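Local coordinates for putative NAD(P)H-flavin oxidoreductase (PDB 2HAY), which binds flavin mononucleotide as its cofactor and, as a member of the nitroreductase family, probably uses NADH or NADPH in flavin-dependent oxidoreduction, at residues F56-N61 / H84-I89; H93-S98 / D132-P137; D40-S45 / G153-T158; N103-R108 / S118-Y123. All coordinates share one frame; numbering follows the deposited sequence.

Interaction 1. Residues F56-N61 / H84-I89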
loop_
_atom_site.group_PDB
_atom_site.type_symbol
_atom_site.label_atom_id
_atom_site.label_comp_id
_atom_site.label_asym_id
_atom_site.label_seq_id
_atom_site.Cartn_x
_atom_site.Cartn_y
_atom_site.Cartn_z
ATOM N N PHE B 56 9.770 -10.313 -1.953
ATOM C CA PHE B 56 9.905 -10.009 -0.556
ATOM C C PHE B 56 11.070 -10.802 -0.031
ATOM O O PHE B 56 11.068 -12.036 -0.098
ATOM C CB PHE B 56 8.590 -10.313 0.154
ATOM C CG PHE B 56 7.437 -9.605 -0.483
ATOM C CD1 PHE B 56 7.203 -8.258 -0.213
ATOM C CD2 PHE B 56 6.642 -10.253 -1.425
ATOM C CE1 PHE B 56 6.165 -7.576 -0.868
ATOM C CE2 PHE B 56 5.614 -9.579 -2.061
ATOM C CZ PHE B 56 5.375 -8.233 -1.770
ATOM N N VAL B 57 12.104 -10.098 0.413
ATOM C CA VAL B 57 13.306 -10.809 0.838
ATOM C C VAL B 57 13.656 -10.647 2.306
ATOM O O VAL B 57 13.742 -9.537 2.825
ATOM C CB VAL B 57 14.537 -10.738 -0.153
ATOM C CG1 VAL B 57 14.257 -9.940 -1.446
ATOM C CG2 VAL B 57 15.924 -10.444 0.571
ATOM N N VAL B 58 13.811 -11.795 2.958
ATOM C CA VAL B 58 14.214 -11.820 4.351
ATOM C C VAL B 58 15.713 -11.625 4.410
ATOM O O VAL B 58 16.482 -12.495 3.989
ATOM C CB VAL B 58 13.741 -13.098 5.062
ATOM C CG1 VAL B 58 14.160 -13.080 6.515
ATOM C CG2 VAL B 58 12.198 -13.228 4.943
ATOM N N LEU B 59 16.114 -10.459 4.899
ATOM C CA LEU B 59 17.527 -10.106 4.980
ATOM C C LEU B 59 18.061 -10.499 6.362
ATOM O O LEU B 59 17.947 -9.737 7.316
ATOM C CB LEU B 59 17.758 -8.607 4.724
ATOM C CG LEU B 59 19.239 -8.188 4.707
ATOM C CD1 LEU B 59 20.029 -8.963 3.668
ATOM C CD2 LEU B 59 19.389 -6.696 4.468
ATOM N N ASP B 60 18.610 -11.706 6.446
ATOM C CA ASP B 60 19.195 -12.238 7.668
ATOM C C ASP B 60 20.698 -11.900 7.770
ATOM O O ASP B 60 21.260 -11.845 8.862
ATOM C CB ASP B 60 18.989 -13.756 7.713
ATOM C CG ASP B 60 17.639 -14.159 8.290
ATOM O OD1 ASP B 60 17.269 -15.346 8.154
ATOM O OD2 ASP B 60 16.940 -13.308 8.891
ATOM N N ASN B 61 21.328 -11.653 6.621
ATOM C CA ASN B 61 22.764 -11.433 6.536
ATOM C C ASN B 61 23.213 -10.177 7.280
ATOM O O ASN B 61 22.868 -9.049 6.891
ATOM C CB ASN B 61 23.207 -11.373 5.080
ATOM C CG ASN B 61 24.721 -11.396 4.937
ATOM O OD1 ASN B 61 25.375 -10.358 4.981
ATOM N ND2 ASN B 61 25.284 -12.587 4.803
ATOM N N HIS B 84 13.582 -9.909 12.478
ATOM C CA HIS B 84 13.698 -10.092 11.030
ATOM C C HIS B 84 13.561 -8.770 10.319
ATOM O O HIS B 84 12.924 -7.835 10.810
ATOM C CB HIS B 84 12.656 -11.059 10.494
ATOM C CG HIS B 84 12.924 -12.492 10.825
ATOM N ND1 HIS B 84 12.537 -13.066 12.014
ATOM C CD2 HIS B 84 13.513 -13.483 10.108
ATOM C CE1 HIS B 84 12.875 -14.343 12.024
ATOM N NE2 HIS B 84 13.474 -14.621 10.883
ATOM N N PHE B 85 14.152 -8.711 9.137
ATOM C CA PHE B 85 14.161 -7.506 8.343
ATOM C C PHE B 85 13.807 -7.914 6.935
ATOM O O PHE B 85 14.448 -8.805 6.371
ATOM C CB PHE B 85 15.551 -6.891 8.382
ATOM C CG PHE B 85 15.540 -5.413 8.355
ATOM C CD1 PHE B 85 15.531 -4.735 7.149
ATOM C CD2 PHE B 85 15.550 -4.691 9.538
ATOM C CE1 PHE B 85 15.513 -3.353 7.119
ATOM C CE2 PHE B 85 15.532 -3.300 9.518
ATOM C CZ PHE B 85 15.512 -2.633 8.314
ATOM N N ILE B 86 12.775 -7.290 6.374
ATOM C CA ILE B 86 12.274 -7.681 5.048
ATOM C C ILE B 86 12.427 -6.556 4.047
ATOM O O ILE B 86 12.016 -5.430 4.313
ATOM C CB ILE B 86 10.786 -8.114 5.100
ATOM C CG1 ILE B 86 10.659 -9.440 5.879
ATOM C CG2 ILE B 86 10.199 -8.227 3.700
ATOM C CD1 ILE B 86 9.221 -9.924 6.055
ATOM N N LEU B 87 13.012 -6.872 2.894
ATOM C CA LEU B 87 13.149 -5.917 1.802
ATOM C C LEU B 87 12.019 -6.115 0.825
ATOM O O LEU B 87 11.814 -7.231 0.362
ATOM C CB LEU B 87 14.500 -6.114 1.062
ATOM C CG LEU B 87 15.746 -6.254 1.930
ATOM C CD1 LEU B 87 16.955 -6.516 1.030
ATOM C CD2 LEU B 87 15.967 -5.009 2.788
ATOM N N LEU B 88 11.304 -5.032 0.515
ATOM C CA LEU B 88 10.201 -5.071 -0.470
ATOM C C LEU B 88 10.765 -4.554 -1.781
ATOM O O LEU B 88 11.235 -3.415 -1.864
ATOM C CB LEU B 88 9.004 -4.233 -0.009
ATOM C CG LEU B 88 8.253 -4.736 1.222
ATOM C CD1 LEU B 88 8.991 -4.387 2.553
ATOM C CD2 LEU B 88 6.849 -4.181 1.206
ATOM N N ILE B 89 10.793 -5.428 -2.783
ATOM C CA ILE B 89 11.438 -5.144 -4.073
ATOM C C ILE B 89 10.365 -5.027 -5.148
ATOM O O ILE B 89 9.450 -5.880 -5.208
ATOM C CB ILE B 89 12.444 -6.285 -4.462
ATOM C CG1 ILE B 89 13.417 -6.641 -3.326
ATOM C CG2 ILE B 89 13.178 -5.995 -5.802
ATOM C CD1 ILE B 89 14.187 -5.483 -2.720
HETATM O O HOH W 1 16.260 -10.538 8.961
HETATM O O HOH W 2 14.836 -16.194 8.941
#
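V57 and L87 face each other as a hydrogen-bonded antiparallel pair, V57 N to L87 O 2.9 Å and nearly straight at 173°, with L87 N returning to V57 O. The two strands belong to the central antiparallel sheet of the nitroreductase fold, 54-59 at its edge within the chain and 84-91 next to it. Further along, L59 N gives a third backbone bond to F85 O. The non-hydrogen-bonded pairs F56/L88 and V58/I86 lie between and beyond these links.

F56, V58, I86 and L88 share the face covered by helices 32-43 and 137-162. There L88 sits at the edge of the F56 ring, its CG 3.9 Å from CD1 of F56. V58 CG1, held anti to its own backbone N (chi1 -179°), reaches H84 CD2 at 3.7 Å, which leaves CG2 for I86 CG1. On the other face V57 uses its two methyls separately: CG1 meets I89 CG1 at 3.9 Å, while CG2 goes to L87 CD1.

Residues 56 to 59 also pair in parallel with a strand of the second subunit, so the sheet continues across the dimer interface. Where the two strands part, water takes over. One molecule joins L59 O, D60 OD2 and F85 N; another lies in the plane of the H84 ring, bridging NE2 of H84 to OD1 of D60.

Interaction 2. Residues H93-S98 / D132-P137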
loop_
_atom_site.group_PDB
_atom_site.type_symbol
_atom_site.label_atom_id
_atom_site.label_comp_id
_atom_site.label_asym_id
_atom_site.label_seq_id
_atom_site.Cartn_x
_atom_site.Cartn_y
_atom_site.Cartn_z
ATOM N N HIS B 93 10.362 -1.371 -15.445
ATOM C CA HIS B 93 10.027 -1.593 -16.853
ATOM C C HIS B 93 8.819 -2.491 -17.126
ATOM O O HIS B 93 8.768 -3.224 -18.117
ATOM C CB HIS B 93 11.268 -2.087 -17.591
ATOM C CG HIS B 93 12.400 -1.118 -17.527
ATOM N ND1 HIS B 93 12.338 0.136 -18.112
ATOM C CD2 HIS B 93 13.619 -1.211 -16.950
ATOM C CE1 HIS B 93 13.481 0.766 -17.902
ATOM N NE2 HIS B 93 14.270 -0.023 -17.190
ATOM N N ALA B 94 7.828 -2.410 -16.247
ATOM C CA ALA B 94 6.617 -3.211 -16.435
ATOM C C ALA B 94 5.663 -2.501 -17.391
ATOM O O ALA B 94 4.530 -2.199 -17.029
ATOM C CB ALA B 94 5.961 -3.542 -15.047
ATOM N N ARG B 95 6.131 -2.256 -18.623
ATOM C CA ARG B 95 5.355 -1.590 -19.659
ATOM C C ARG B 95 4.347 -2.594 -20.228
ATOM O O ARG B 95 4.570 -3.799 -20.162
ATOM C CB ARG B 95 6.305 -1.101 -20.771
ATOM C CG ARG B 95 5.770 0.067 -21.613
ATOM C CD ARG B 95 6.883 0.662 -22.490
ATOM N NE ARG B 95 6.379 1.674 -23.398
ATOM C CZ ARG B 95 5.925 1.440 -24.632
ATOM N NH1 ARG B 95 5.911 0.200 -25.131
ATOM N NH2 ARG B 95 5.467 2.450 -25.366
ATOM N N TYR B 96 3.255 -2.101 -20.807
ATOM C CA TYR B 96 2.200 -2.971 -21.334
ATOM C C TYR B 96 2.714 -4.082 -22.269
ATOM O O TYR B 96 2.127 -5.165 -22.306
ATOM C CB TYR B 96 1.090 -2.160 -22.031
ATOM C CG TYR B 96 1.563 -1.379 -23.233
ATOM C CD1 TYR B 96 2.074 -0.094 -23.089
ATOM C CD2 TYR B 96 1.506 -1.933 -24.514
ATOM C CE1 TYR B 96 2.537 0.610 -24.183
ATOM C CE2 TYR B 96 1.982 -1.228 -25.635
ATOM C CZ TYR B 96 2.476 0.041 -25.456
ATOM O OH TYR B 96 2.927 0.750 -26.543
ATOM N N ASP B 97 3.812 -3.828 -23.000
ATOM C CA ASP B 97 4.319 -4.823 -23.949
ATOM C C ASP B 97 5.507 -5.641 -23.441
ATOM O O ASP B 97 6.140 -6.356 -24.215
ATOM C CB ASP B 97 4.636 -4.165 -25.297
ATOM C CG ASP B 97 5.705 -3.097 -25.186
ATOM O OD1 ASP B 97 6.389 -2.826 -26.196
ATOM O OD2 ASP B 97 5.873 -2.552 -24.074
ATOM N N SER B 98 5.804 -5.526 -22.145
ATOM C CA SER B 98 6.918 -6.237 -21.502
ATOM C C SER B 98 6.609 -7.725 -21.307
ATOM O O SER B 98 5.438 -8.124 -21.303
ATOM C CB SER B 98 7.205 -5.632 -20.136
ATOM O OG SER B 98 6.138 -5.931 -19.247
ATOM N N ASP B 132 -1.021 7.623 -17.573
ATOM C CA ASP B 132 -0.003 8.472 -18.217
ATOM C C ASP B 132 1.434 8.087 -17.809
ATOM O O ASP B 132 2.168 8.894 -17.231
ATOM C CB ASP B 132 -0.302 9.958 -17.915
ATOM C CG ASP B 132 0.579 10.926 -18.716
ATOM O OD1 ASP B 132 0.938 10.620 -19.876
ATOM O OD2 ASP B 132 0.896 12.008 -18.173
HETATM N N MSE B 133 1.831 6.841 -18.092
HETATM C CA MSE B 133 3.109 6.329 -17.609
HETATM C C MSE B 133 3.825 5.347 -18.564
HETATM O O MSE B 133 4.941 4.976 -18.310
HETATM C CB MSE B 133 2.933 5.681 -16.218
HETATM C CG MSE B 133 1.985 4.484 -16.230
HETATM SE SE MSE B 133 1.852 3.603 -14.486
HETATM C CE MSE B 133 0.854 2.067 -15.015
ATOM N N ALA B 134 3.173 4.922 -19.639
ATOM C CA ALA B 134 3.767 3.984 -20.580
ATOM C C ALA B 134 5.213 4.324 -20.934
ATOM O O ALA B 134 6.019 3.423 -21.104
ATOM C CB ALA B 134 2.938 3.917 -21.862
ATOM N N ASP B 135 5.534 5.616 -21.068
ATOM C CA ASP B 135 6.838 5.996 -21.631
ATOM C C ASP B 135 7.730 6.684 -20.603
ATOM O O ASP B 135 8.654 7.427 -20.939
ATOM C CB ASP B 135 6.655 6.828 -22.899
ATOM C CG ASP B 135 6.246 5.978 -24.089
ATOM O OD1 ASP B 135 6.613 4.775 -24.152
ATOM O OD2 ASP B 135 5.572 6.513 -24.978
ATOM N N ASN B 136 7.444 6.385 -19.345
ATOM C CA ASN B 136 8.023 7.073 -18.218
ATOM C C ASN B 136 8.503 6.058 -17.178
ATOM O O ASN B 136 7.775 5.749 -16.245
ATOM C CB ASN B 136 6.944 7.982 -17.614
ATOM C CG ASN B 136 7.471 8.865 -16.515
ATOM O OD1 ASN B 136 8.461 8.555 -15.868
ATOM N ND2 ASN B 136 6.803 9.980 -16.300
ATOM N N PRO B 137 9.719 5.508 -17.356
ATOM C CA PRO B 137 10.211 4.399 -16.504
ATOM C C PRO B 137 10.155 4.642 -14.979
ATOM O O PRO B 137 9.907 3.700 -14.229
ATOM C CB PRO B 137 11.651 4.200 -16.984
ATOM C CG PRO B 137 11.631 4.714 -18.421
ATOM C CD PRO B 137 10.693 5.879 -18.406
HETATM O O HOH W 3 11.042 1.285 -14.578
#
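R95 reaches across to the 132-137 loop with its guanidinium group, NH2 forming a salt bridge to D135 OD1 at 2.9 Å while NE donates to A134 O at the same distance, from above the carbonyl plane. Both segments are built round type I beta turns, R95 to S98 and M133 to N136, and together they make a surface loop-loop contact. The carboxylate of D135 is nearly parallel to the guanidinium, planes 11° apart, and OD1 is met on its syn side, somewhat out of plane; NE adds a weak bond to the same oxygen. R95 NH1 turns back to D97 OD2, so one arginine ties together two aspartates. The extended run from CG to NE carries the group to the 132-137 loop.

CE1 of Y96 lies over one face of the guanidinium, toward its rim, and the ring's edge meets A134 CB. The Y96 hydroxyl bonds to K128 of helix 116-130. H93 CE1 touches P137 CB at 4.0 Å, and a water links H93 N to P137 O.

Interaction 3. Residues D40-S45 / G153-T158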
loop_
_atom_site.group_PDB
_atom_site.type_symbol
_atom_site.label_atom_id
_atom_site.label_comp_id
_atom_site.label_asym_id
_atom_site.label_seq_id
_atom_site.Cartn_x
_atom_site.Cartn_y
_atom_site.Cartn_z
ATOM N N ASP B 40 3.300 -15.134 3.580
ATOM C CA ASP B 40 2.103 -15.583 2.852
ATOM C C ASP B 40 1.124 -14.430 2.645
ATOM O O ASP B 40 0.495 -14.357 1.601
ATOM C CB ASP B 40 1.415 -16.695 3.609
ATOM C CG ASP B 40 1.917 -18.083 3.204
ATOM O OD1 ASP B 40 1.391 -19.061 3.761
ATOM O OD2 ASP B 40 2.819 -18.208 2.338
ATOM N N ALA B 41 1.053 -13.508 3.612
ATOM C CA ALA B 41 0.206 -12.315 3.508
ATOM C C ALA B 41 0.645 -11.395 2.359
ATOM O O ALA B 41 -0.190 -10.860 1.626
ATOM C CB ALA B 41 0.169 -11.539 4.859
ATOM N N ALA B 42 1.959 -11.226 2.200
ATOM C CA ALA B 42 2.529 -10.467 1.073
ATOM C C ALA B 42 2.295 -11.200 -0.248
ATOM O O ALA B 42 1.804 -10.640 -1.225
ATOM C CB ALA B 42 4.015 -10.245 1.315
ATOM N N TRP B 43 2.639 -12.478 -0.278
ATOM C CA TRP B 43 2.524 -13.266 -1.494
ATOM C C TRP B 43 1.097 -13.295 -2.040
ATOM O O TRP B 43 0.898 -13.244 -3.251
ATOM C CB TRP B 43 3.001 -14.687 -1.202
ATOM C CG TRP B 43 2.800 -15.684 -2.304
ATOM C CD1 TRP B 43 3.266 -15.605 -3.587
ATOM C CD2 TRP B 43 2.109 -16.932 -2.205
ATOM N NE1 TRP B 43 2.892 -16.731 -4.305
ATOM C CE2 TRP B 43 2.187 -17.562 -3.477
ATOM C CE3 TRP B 43 1.434 -17.587 -1.161
ATOM C CZ2 TRP B 43 1.611 -18.815 -3.735
ATOM C CZ3 TRP B 43 0.851 -18.825 -1.413
ATOM C CH2 TRP B 43 0.942 -19.432 -2.699
ATOM N N LEU B 44 0.122 -13.428 -1.140
ATOM C CA LEU B 44 -1.315 -13.545 -1.470
ATOM C C LEU B 44 -2.036 -12.223 -1.667
ATOM O O LEU B 44 -3.220 -12.218 -2.038
ATOM C CB LEU B 44 -2.043 -14.337 -0.388
ATOM C CG LEU B 44 -1.671 -15.826 -0.458
ATOM C CD1 LEU B 44 -2.299 -16.660 0.629
ATOM C CD2 LEU B 44 -2.038 -16.347 -1.821
ATOM N N SER B 45 -1.327 -11.121 -1.418
ATOM C CA SER B 45 -1.841 -9.779 -1.686
ATOM C C SER B 45 -2.217 -9.551 -3.149
ATOM O O SER B 45 -1.565 -10.070 -4.045
ATOM C CB SER B 45 -0.832 -8.692 -1.304
ATOM O OG SER B 45 -0.638 -8.664 0.083
ATOM N N GLY B 153 1.106 -3.367 4.041
ATOM C CA GLY B 153 -0.069 -3.310 4.880
ATOM C C GLY B 153 -0.518 -4.676 5.381
ATOM O O GLY B 153 -0.790 -4.841 6.574
ATOM N N ASN B 154 -0.612 -5.647 4.468
ATOM C CA ASN B 154 -1.060 -6.980 4.854
ATOM C C ASN B 154 -0.092 -7.661 5.797
ATOM O O ASN B 154 -0.512 -8.323 6.731
ATOM C CB ASN B 154 -1.361 -7.855 3.627
ATOM C CG ASN B 154 -2.656 -7.445 2.943
ATOM O OD1 ASN B 154 -2.728 -7.309 1.713
ATOM N ND2 ASN B 154 -3.686 -7.217 3.744
HETATM N N MSE B 155 1.203 -7.497 5.549
HETATM C CA MSE B 155 2.223 -8.026 6.460
HETATM C C MSE B 155 2.111 -7.462 7.875
HETATM O O MSE B 155 2.154 -8.209 8.840
HETATM C CB MSE B 155 3.626 -7.794 5.898
HETATM C CG MSE B 155 3.937 -8.757 4.776
HETATM SE SE MSE B 155 5.827 -8.818 4.367
HETATM C CE MSE B 155 6.007 -7.147 3.434
HETATM N N MSE B 156 1.990 -6.142 7.974
HETATM C CA MSE B 156 1.897 -5.444 9.249
HETATM C C MSE B 156 0.642 -5.769 10.043
HETATM O O MSE B 156 0.716 -5.839 11.260
HETATM C CB MSE B 156 1.987 -3.939 9.053
HETATM C CG MSE B 156 3.408 -3.466 8.662
HETATM SE SE MSE B 156 3.501 -1.530 8.780
HETATM C CE MSE B 156 2.311 -1.141 7.309
HETATM N N MSE B 157 -0.493 -5.953 9.361
HETATM C CA MSE B 157 -1.738 -6.377 10.022
HETATM C C MSE B 157 -1.644 -7.814 10.539
HETATM O O MSE B 157 -2.034 -8.105 11.682
HETATM C CB MSE B 157 -2.962 -6.220 9.101
HETATM C CG MSE B 157 -4.286 -6.629 9.771
HETATM SE SE MSE B 157 -4.667 -5.590 11.389
HETATM C CE MSE B 157 -5.238 -3.977 10.468
ATOM N N THR B 158 -1.134 -8.699 9.690
ATOM C CA THR B 158 -0.843 -10.077 10.073
ATOM C C THR B 158 0.105 -10.120 11.279
ATOM O O THR B 158 -0.221 -10.748 12.259
ATOM C CB THR B 158 -0.272 -10.862 8.872
ATOM O OG1 THR B 158 -1.213 -10.784 7.797
ATOM C CG2 THR B 158 -0.037 -12.348 9.230
#
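Two helices of the nitroreductase core meet here, the end of helix 32-43 lying against the long helix 137-162, and small residues let them come close: the CA atoms of A41 and M155 are only 5.6 Å apart. A41 points its methyl toward the partner helix, where CB lies 3.3 Å from T158 OG1 and 3.8 Å from N154 O. That hydroxyl is turned back to its own helix, giving a bond to N154 O at 2.8 Å, and T158 N reaches the same oxygen from the other face of the carbonyl. Beside it, A42 CB rests on M155, a selenomethionine, with CG and SE both 3.8 Å away.

The surroundings run into the dimer interface: L44 O accepts from R213 of the second subunit, and N154 packs on M157 of that subunit. On the polar side, S45 OG lies 2.7 Å from A41 O and 3.0 Å from N154 OD1, and its one proton could go to either oxygen.

Interaction 4. Residues N103-R108 / S118-Y123. With SO4 (sulfate ion), chain G.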
loop_
_atom_site.group_PDB
_atom_site.type_symbol
_atom_site.label_atom_id
_atom_site.label_comp_id
_atom_site.label_asym_id
_atom_site.label_seq_id
_atom_site.Cartn_x
_atom_site.Cartn_y
_atom_site.Cartn_z
ATOM N N ASN B 103 3.465 -12.474 -19.105
ATOM C CA ASN B 103 3.480 -13.644 -18.250
ATOM C C ASN B 103 2.344 -13.651 -17.235
ATOM O O ASN B 103 1.883 -14.707 -16.826
ATOM C CB ASN B 103 4.829 -13.774 -17.556
ATOM C CG ASN B 103 5.945 -14.128 -18.518
ATOM O OD1 ASN B 103 5.723 -14.774 -19.544
ATOM N ND2 ASN B 103 7.161 -13.722 -18.178
ATOM N N SER B 104 1.876 -12.463 -16.860
ATOM C CA SER B 104 0.834 -12.322 -15.852
ATOM C C SER B 104 -0.524 -12.747 -16.438
ATOM O O SER B 104 -1.419 -13.182 -15.717
ATOM C CB SER B 104 0.807 -10.890 -15.284
ATOM O OG SER B 104 0.357 -9.936 -16.235
ATOM N N LEU B 105 -0.642 -12.631 -17.755
ATOM C CA LEU B 105 -1.802 -13.091 -18.478
ATOM C C LEU B 105 -1.717 -14.595 -18.715
ATOM O O LEU B 105 -2.677 -15.315 -18.467
ATOM C CB LEU B 105 -1.949 -12.305 -19.793
ATOM C CG LEU B 105 -2.303 -10.821 -19.607
ATOM C CD1 LEU B 105 -2.025 -10.016 -20.867
ATOM C CD2 LEU B 105 -3.765 -10.659 -19.185
ATOM N N LEU B 106 -0.562 -15.070 -19.176
ATOM C CA LEU B 106 -0.330 -16.499 -19.369
ATOM C C LEU B 106 -0.570 -17.322 -18.103
ATOM O O LEU B 106 -1.191 -18.376 -18.173
ATOM C CB LEU B 106 1.070 -16.756 -19.914
ATOM C CG LEU B 106 1.404 -16.088 -21.259
ATOM C CD1 LEU B 106 2.905 -16.147 -21.558
ATOM C CD2 LEU B 106 0.591 -16.689 -22.423
ATOM N N ARG B 107 -0.081 -16.823 -16.965
ATOM C CA ARG B 107 -0.287 -17.413 -15.642
ATOM C C ARG B 107 -1.737 -17.725 -15.369
ATOM O O ARG B 107 -2.047 -18.688 -14.679
ATOM C CB ARG B 107 0.172 -16.448 -14.527
ATOM C CG ARG B 107 1.621 -16.547 -14.148
ATOM C CD ARG B 107 1.879 -16.151 -12.683
ATOM N NE ARG B 107 1.618 -14.745 -12.361
ATOM C CZ ARG B 107 2.349 -13.710 -12.782
ATOM N NH1 ARG B 107 3.385 -13.899 -13.609
ATOM N NH2 ARG B 107 2.020 -12.470 -12.413
ATOM N N ARG B 108 -2.606 -16.861 -15.878
ATOM C CA ARG B 108 -4.046 -16.954 -15.704
ATOM C C ARG B 108 -4.728 -17.680 -16.874
ATOM O O ARG B 108 -5.951 -17.698 -16.976
ATOM C CB ARG B 108 -4.621 -15.551 -15.529
ATOM C CG ARG B 108 -4.159 -14.857 -14.246
ATOM C CD ARG B 108 -4.414 -13.368 -14.301
ATOM N NE ARG B 108 -5.734 -13.090 -14.848
ATOM C CZ ARG B 108 -6.242 -11.873 -15.047
ATOM N NH1 ARG B 108 -7.474 -11.754 -15.558
ATOM N NH2 ARG B 108 -5.529 -10.785 -14.736
ATOM N N SER B 118 -6.263 -8.654 -26.879
ATOM C CA SER B 118 -7.287 -7.712 -26.454
ATOM C C SER B 118 -7.012 -7.140 -25.053
ATOM O O SER B 118 -7.262 -5.956 -24.819
ATOM C CB SER B 118 -8.675 -8.340 -26.498
ATOM O OG SER B 118 -9.005 -8.919 -25.244
ATOM N N ARG B 119 -6.536 -7.975 -24.123
ATOM C CA ARG B 119 -6.140 -7.451 -22.810
ATOM C C ARG B 119 -4.942 -6.523 -22.937
ATOM O O ARG B 119 -4.929 -5.452 -22.339
ATOM C CB ARG B 119 -5.915 -8.552 -21.766
ATOM C CG ARG B 119 -7.100 -8.687 -20.808
ATOM C CD ARG B 119 -7.360 -10.147 -20.452
ATOM N NE ARG B 119 -8.587 -10.377 -19.672
ATOM C CZ ARG B 119 -8.718 -10.102 -18.374
ATOM N NH1 ARG B 119 -9.866 -10.362 -17.742
ATOM N NH2 ARG B 119 -7.707 -9.556 -17.701
ATOM N N LEU B 120 -3.970 -6.910 -23.761
ATOM C CA LEU B 120 -2.783 -6.075 -23.981
ATOM C C LEU B 120 -3.167 -4.673 -24.459
ATOM O O LEU B 120 -2.540 -3.675 -24.066
ATOM C CB LEU B 120 -1.794 -6.735 -24.940
ATOM C CG LEU B 120 -1.035 -7.935 -24.358
ATOM C CD1 LEU B 120 -0.120 -8.549 -25.422
ATOM C CD2 LEU B 120 -0.248 -7.529 -23.146
ATOM N N LYS B 121 -4.221 -4.613 -25.266
ATOM C CA LYS B 121 -4.750 -3.362 -25.787
ATOM C C LYS B 121 -5.360 -2.487 -24.692
ATOM O O LYS B 121 -5.201 -1.272 -24.719
ATOM C CB LYS B 121 -5.788 -3.647 -26.868
ATOM C CG LYS B 121 -5.930 -2.560 -27.882
ATOM C CD LYS B 121 -6.294 -3.168 -29.247
ATOM C CE LYS B 121 -5.761 -2.319 -30.401
ATOM N NZ LYS B 121 -4.927 -3.137 -31.358
ATOM N N LEU B 122 -6.067 -3.102 -23.748
ATOM C CA LEU B 122 -6.538 -2.392 -22.561
ATOM C C LEU B 122 -5.385 -1.923 -21.674
ATOM O O LEU B 122 -5.398 -0.807 -21.132
ATOM C CB LEU B 122 -7.446 -3.285 -21.712
ATOM C CG LEU B 122 -8.798 -2.649 -21.374
ATOM C CD1 LEU B 122 -9.536 -3.557 -20.400
ATOM C CD2 LEU B 122 -8.659 -1.188 -20.843
ATOM N N TYR B 123 -4.404 -2.793 -21.491
ATOM C CA TYR B 123 -3.268 -2.438 -20.626
ATOM C C TYR B 123 -2.497 -1.301 -21.265
ATOM O O TYR B 123 -1.973 -0.455 -20.570
ATOM C CB TYR B 123 -2.357 -3.634 -20.330
ATOM C CG TYR B 123 -3.005 -4.763 -19.545
ATOM C CD1 TYR B 123 -2.446 -6.033 -19.545
ATOM C CD2 TYR B 123 -4.187 -4.568 -18.828
ATOM C CE1 TYR B 123 -3.025 -7.072 -18.840
ATOM C CE2 TYR B 123 -4.780 -5.601 -18.107
ATOM C CZ TYR B 123 -4.183 -6.854 -18.119
ATOM O OH TYR B 123 -4.757 -7.901 -17.429
HETATM S S SO4 G . -8.175 -6.889 -15.046
HETATM O O1 SO4 G . -7.871 -6.915 -16.514
HETATM O O2 SO4 G . -7.770 -5.495 -14.571
HETATM O O3 SO4 G . -9.734 -7.162 -14.834
HETATM O O4 SO4 G . -7.322 -7.992 -14.258
HETATM O O HOH W 4 -2.431 -9.569 -16.060
#
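L105 carries the apolar part, its two methyls spreading over the neighbouring helix. CD1 meets L120 CD2 at 3.8 Å, and both methyls come to 3.7 Å from Y123 CE1, the leucine and tyrosine sliding past each other in opposite directions. CD2 also rests on the aliphatic part of R119, against CD.

The polar part gathers round a sulfate ion, probably from the crystallisation liquor. R119 NH2 comes within 2.9 Å of sulfate O1, while R108 NH2 gives a weak bond to O4 at 3.4 Å. The two guanidinium groups stand almost at right angles, planes 85° apart, with R108 NH1 3.1 Å from R119 NH2; the anion would offset much of the charge they bring together. A bend at chi3 (43°) turns the end of R108 toward this site.

L105 lies on helix 99-106, R108 just after it, and R119, L120 and Y123 on helix 116-130, all in an excursion between strand 84-91 and helix 137-162. R119 packs on R23 and L122 on W73 of the second subunit; the nearest atoms of the R108 side chain and a bound flavin mononucleotide are about 4 Å apart.

Water provides the remaining link, donating to S104 OG at 2.8 Å and lying 3.2 Å from Y123 OH.

Overall arrangement
Interactions 1 and 3 lie in the buried core, their centres 14 Å apart: helices 32-43 and 137-162 pack on the sheet, with F56 touching A42 and both F56 and L88 reaching M155. Interactions 2 and 4 lie farther out, their centres also 14 Å apart, in the excursion between strand 84-91 and helix 137-162, where Y96 packs on L120 and Y123. Centre to centre, interaction 1 is about 27 Å from interaction 2 and about 30 Å from interaction 4. Along the chain, interaction 3 encloses all the others; interaction 1 closes first, then interaction 2 opens with interaction 4 nested inside it. All four touch the second subunit, so core and excursion alike take part in the dimer.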